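Local coordinates for hemopexin fold protein CP4 (Vigna unguiculata, PDB 3OYO) that is of unknown function but folds as a four-bladed hemopexin-type beta-propeller that binds calcium in its central channel, at residues A[7-12]-A[65-70]; A[79-84]-A[103-108]. One frame throughout, in Å; residues are numbered along the deposited sequence.

Contact 1 comes first along the chain and closes before contact 2 opens; their centres are about 17 Å apart. Contact 1 sets strand 6-9 beside strand 64-67, the innermost strands of the first two blades of a four-bladed hemopexin propeller, about 9 Å from the centre of the chain. Contact 2 lies farther out, at about 15 Å, where strand 80-85 of the second blade meets the end of helix 102-105. Both involve the sheet of that blade, and they meet directly where Thr68 OG1 probably hydrogen-bonds Tyr83 OH, 2.7 Å away. Contact 1 joins the first blade to the second at the calcium-bearing centre, and contact 2 lies within the second blade, nearer its periphery.

Contact 1: A[7-12]-A[65-70]; sequences AFRSSS and SFHTEA
Arg9 lays its guanidinium flat on the imidazole of His67, the two group centres 4.0 Å apart and their planes 29° from parallel. NH1 sits over one face of the ring, displaced toward the rim, and comes to 3.6 Å from His67 ND1. CG of Arg9 lies between its own backbone N and carbonyl carbon (chi1 81°), and from there the chain runs extended as far as NE, carrying the guanidinium across the imidazole. His67 is met from the backbone too: its CD2 lies 3.1 Å from Arg9 O. With the guanidinium gone, as in an alanine here, the imidazole is likely to lose its stacking partner on this face and to turn more easily.

At the other end, Ser65 OG gives a weak hydrogen bond to Ala7 O (3.3 Å) and also rests at the edge of the Phe8 ring, 3.6 Å from CD1. Phe8 CB packs against the backbone of Phe66 and His67, while its ring also meets those of Tyr17 and Tyr86. Past the strands, Ser11 CB touches Ala70 O at 3.2 Å, and Ser11 OG bonds to Ser71. Just before it, Ser10 OG accepts from Ser12 N at 2.7 Å, an ST turn just after strand 7-9.

Strands 7-9 and 65-67 run nearly parallel (8°), yet each pairs within its own blade: Phe8 with Tyr17, Phe66 with Tyr74. Strand 173-176 borders Ala7 and Arg9, and strand 120-123 brings Arg123 up to both Arg9 and His67, completing the ring of inner strands around the channel.

Contact 2: A[79-84]-A[103-108]; sequences NHSAYI and AEMFPV
Met105 reaches from the end of its helix to the backbone of strand 80-84, and its CE methyl lies 3.6 Å from both Ser81 O and Ala82 CA. Tyr83 N is 3.8 Å from the same carbon, making this methyl the centre of the tight part. With CG anti to the backbone N (chi1 -168°), the thioether chain heads for the strand, and bends at chi2 and chi3 fold it back so that CE drops onto the peptides. Ser81 packs alongside: its CB is 4.0 Å from Met105 CB, and its OG lies 3.8 Å from Met105 CG.

The Phe106 ring is a second, looser neighbour. Its CE2 is 4.2 Å from Ser81 OG, and one ring face is covered by CG of the adjacent Met105, 3.5 Å above the plane. Beyond it, the ring meets Tyr74 and packs on Ile141 of strand 137-142, so this residue also faces the next blade. Toward the outside the contact thins: Glu104 and Pro107 are exposed and make no contact with strand 80-84, and Glu104 OE2 hydrogen-bonds Thr101 OG1 instead.

No hydrogen bond joins the two segments; only 157 Å² is buried between them. Ser81 OG bonds weakly to Val75 O and Tyr83 OH bonds to Glu72 in the same blade, whereas Met105 O accepts from Lys146 of the next one. Between these segments the contact is van der Waals packing of the thioether, while the backbone bond of Asn79 with Ile102 ties the helix start to the strand. The chemistry is apolar: a buried methyl against peptide atoms, with no directional bond between the segments.

Contact 1: A[7-12]-A[65-70]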
# COMPACT_ATOMS: atom_id res chain seq x y z
N ALA A 7 0.70 -2.36 -2.47
CA ALA A 7 0.20 -3.54 -1.76
C ALA A 7 -0.95 -3.15 -0.88
O ALA A 7 -0.97 -2.06 -0.34
CB ALA A 7 1.32 -4.13 -0.88
N PHE A 8 -1.95 -4.02 -0.75
CA PHE A 8 -3.04 -3.75 0.16
C PHE A 8 -3.60 -5.08 0.62
O PHE A 8 -3.66 -6.08 -0.14
CB PHE A 8 -4.13 -2.80 -0.43
CG PHE A 8 -5.07 -3.44 -1.45
CD1 PHE A 8 -4.85 -3.27 -2.84
CD2 PHE A 8 -6.20 -4.12 -1.04
CE1 PHE A 8 -5.75 -3.79 -3.78
CE2 PHE A 8 -7.10 -4.68 -1.96
CZ PHE A 8 -6.88 -4.52 -3.35
N ARG A 9 -4.04 -5.10 1.86
CA ARG A 9 -4.52 -6.35 2.35
C ARG A 9 -5.97 -6.54 2.02
O ARG A 9 -6.76 -5.57 2.02
CB ARG A 9 -4.24 -6.50 3.83
CG ARG A 9 -5.21 -5.83 4.72
CD ARG A 9 -5.08 -6.53 6.02
NE ARG A 9 -6.11 -6.18 6.97
CZ ARG A 9 -6.40 -4.95 7.38
NH1 ARG A 9 -5.81 -3.86 6.87
NH2 ARG A 9 -7.34 -4.80 8.30
N SER A 10 -6.29 -7.79 1.73
CA SER A 10 -7.63 -8.19 1.36
C SER A 10 -8.63 -8.31 2.53
O SER A 10 -8.27 -8.38 3.72
CB SER A 10 -7.57 -9.51 0.63
OG SER A 10 -8.89 -9.97 0.37
N SER A 11 -9.91 -8.36 2.13
CA SER A 11 -11.00 -8.67 3.05
C SER A 11 -10.88 -10.16 3.40
O SER A 11 -11.34 -10.58 4.46
CB SER A 11 -12.36 -8.37 2.41
OG SER A 11 -12.44 -8.89 1.10
N SER A 12 -10.27 -10.95 2.52
CA SER A 12 -9.99 -12.36 2.85
C SER A 12 -8.81 -12.44 3.82
O SER A 12 -7.73 -11.89 3.60
CB SER A 12 -9.69 -13.19 1.61
OG SER A 12 -10.78 -13.22 0.69
N SER A 65 -1.65 2.04 -2.89
CA SER A 65 -2.99 1.57 -2.57
C SER A 65 -3.10 1.32 -1.06
O SER A 65 -2.14 1.10 -0.38
CB SER A 65 -3.31 0.26 -3.33
OG SER A 65 -2.31 -0.70 -3.04
N PHE A 66 -4.30 1.39 -0.53
CA PHE A 66 -4.53 1.03 0.85
C PHE A 66 -5.94 0.44 1.01
O PHE A 66 -6.87 0.77 0.29
CB PHE A 66 -4.27 2.17 1.85
CG PHE A 66 -5.07 3.44 1.59
CD1 PHE A 66 -4.54 4.47 0.82
CD2 PHE A 66 -6.36 3.63 2.17
CE1 PHE A 66 -5.25 5.66 0.61
CE2 PHE A 66 -7.08 4.82 1.97
CZ PHE A 66 -6.51 5.85 1.20
N HIS A 67 -6.04 -0.46 1.98
CA HIS A 67 -7.28 -1.09 2.35
C HIS A 67 -8.06 -0.09 3.20
O HIS A 67 -7.48 0.63 4.05
CB HIS A 67 -6.93 -2.36 3.17
CG HIS A 67 -8.06 -2.91 3.97
ND1 HIS A 67 -8.50 -2.31 5.14
CD2 HIS A 67 -8.80 -4.03 3.82
CE1 HIS A 67 -9.49 -3.02 5.64
NE2 HIS A 67 -9.69 -4.07 4.86
N THR A 68 -9.38 -0.07 3.02
CA THR A 68 -10.24 0.79 3.87
C THR A 68 -11.12 -0.07 4.77
O THR A 68 -10.87 -0.19 5.97
CB THR A 68 -11.15 1.71 3.03
OG1 THR A 68 -11.95 0.91 2.14
CG2 THR A 68 -10.33 2.77 2.27
N GLU A 69 -12.17 -0.64 4.18
CA GLU A 69 -13.08 -1.53 4.91
C GLU A 69 -13.79 -2.48 3.97
O GLU A 69 -13.89 -2.23 2.77
CB GLU A 69 -14.11 -0.72 5.73
CG GLU A 69 -15.00 0.18 4.93
CD GLU A 69 -15.70 1.24 5.81
OE1 GLU A 69 -15.02 1.94 6.62
OE2 GLU A 69 -16.94 1.37 5.67
N ALA A 70 -14.32 -3.57 4.52
CA ALA A 70 -15.05 -4.56 3.71
C ALA A 70 -14.14 -4.95 2.57
O ALA A 70 -12.96 -5.25 2.80
CB ALA A 70 -16.41 -3.98 3.20

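Contact 2: A[79-84]-A[103-108]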
# COMPACT_ATOMS: atom_id res chain seq x y z
N ASN A 79 -0.86 10.86 -10.69
CA ASN A 79 -1.73 11.86 -10.04
C ASN A 79 -3.21 11.45 -10.07
O ASN A 79 -4.09 12.31 -9.99
CB ASN A 79 -1.54 13.26 -10.70
CG ASN A 79 -2.19 13.39 -12.11
OD1 ASN A 79 -2.71 14.45 -12.46
ND2 ASN A 79 -2.14 12.33 -12.91
N HIS A 80 -3.49 10.15 -10.20
CA HIS A 80 -4.86 9.65 -10.33
C HIS A 80 -5.24 8.66 -9.24
O HIS A 80 -4.40 7.86 -8.79
CB HIS A 80 -5.12 9.05 -11.73
CG HIS A 80 -5.34 10.10 -12.76
ND1 HIS A 80 -4.34 10.57 -13.59
CD2 HIS A 80 -6.42 10.88 -13.02
CE1 HIS A 80 -4.80 11.57 -14.31
NE2 HIS A 80 -6.07 11.77 -13.99
N SER A 81 -6.52 8.72 -8.88
CA SER A 81 -7.10 7.89 -7.79
C SER A 81 -8.48 7.27 -8.13
O SER A 81 -9.25 7.77 -8.97
CB SER A 81 -7.17 8.70 -6.48
OG SER A 81 -7.55 7.88 -5.37
N ALA A 82 -8.78 6.14 -7.50
CA ALA A 82 -10.12 5.57 -7.61
C ALA A 82 -10.43 4.87 -6.30
O ALA A 82 -9.51 4.34 -5.63
CB ALA A 82 -10.24 4.59 -8.81
N TYR A 83 -11.70 4.91 -5.90
CA TYR A 83 -12.17 4.11 -4.78
C TYR A 83 -12.84 2.96 -5.49
O TYR A 83 -13.60 3.17 -6.43
CB TYR A 83 -13.14 4.92 -3.90
CG TYR A 83 -13.39 4.27 -2.55
CD1 TYR A 83 -12.33 3.76 -1.81
CD2 TYR A 83 -14.67 4.16 -2.02
CE1 TYR A 83 -12.52 3.15 -0.58
CE2 TYR A 83 -14.89 3.53 -0.77
CZ TYR A 83 -13.81 3.02 -0.06
OH TYR A 83 -13.99 2.39 1.18
N ILE A 84 -12.53 1.74 -5.07
CA ILE A 84 -13.00 0.53 -5.75
C ILE A 84 -13.58 -0.51 -4.78
O ILE A 84 -13.34 -0.47 -3.57
CB ILE A 84 -11.85 -0.11 -6.57
CG1 ILE A 84 -10.79 -0.73 -5.64
CG2 ILE A 84 -11.24 0.94 -7.52
CD1 ILE A 84 -9.78 -1.62 -6.36
N ALA A 103 -5.98 15.30 -6.12
CA ALA A 103 -6.53 16.51 -5.48
C ALA A 103 -8.04 16.56 -5.55
O ALA A 103 -8.69 17.15 -4.69
CB ALA A 103 -5.92 17.76 -6.13
N GLU A 104 -8.63 15.97 -6.59
CA GLU A 104 -10.10 15.91 -6.67
C GLU A 104 -10.67 14.87 -5.75
O GLU A 104 -11.74 15.07 -5.20
CB GLU A 104 -10.57 15.62 -8.09
CG GLU A 104 -10.42 16.80 -8.99
CD GLU A 104 -10.57 16.45 -10.46
OE1 GLU A 104 -11.24 17.21 -11.17
OE2 GLU A 104 -10.03 15.40 -10.88
N MET A 105 -9.99 13.73 -5.62
CA MET A 105 -10.43 12.73 -4.66
C MET A 105 -10.27 13.21 -3.21
O MET A 105 -11.14 12.94 -2.35
CB MET A 105 -9.67 11.40 -4.85
CG MET A 105 -10.28 10.24 -4.10
SD MET A 105 -11.81 9.69 -4.84
CE MET A 105 -11.26 8.64 -6.17
N PHE A 106 -9.17 13.92 -2.92
CA PHE A 106 -8.86 14.39 -1.56
C PHE A 106 -8.40 15.84 -1.59
O PHE A 106 -7.17 16.13 -1.64
CB PHE A 106 -7.72 13.55 -0.93
CG PHE A 106 -8.03 12.07 -0.85
CD1 PHE A 106 -8.89 11.58 0.14
CD2 PHE A 106 -7.48 11.17 -1.78
CE1 PHE A 106 -9.19 10.23 0.21
CE2 PHE A 106 -7.78 9.79 -1.68
CZ PHE A 106 -8.61 9.34 -0.68
N PRO A 107 -9.37 16.79 -1.61
CA PRO A 107 -8.99 18.21 -1.64
C PRO A 107 -7.96 18.67 -0.61
O PRO A 107 -7.21 19.64 -0.89
CB PRO A 107 -10.33 18.91 -1.46
CG PRO A 107 -11.27 17.98 -2.23
CD PRO A 107 -10.83 16.64 -1.72
N VAL A 108 -7.88 18.00 0.54
CA VAL A 108 -6.88 18.35 1.56
C VAL A 108 -5.42 18.20 1.01
O VAL A 108 -4.46 18.80 1.56
CB VAL A 108 -7.02 17.52 2.86
CG1 VAL A 108 -8.38 17.80 3.59
CG2 VAL A 108 -6.79 16.00 2.56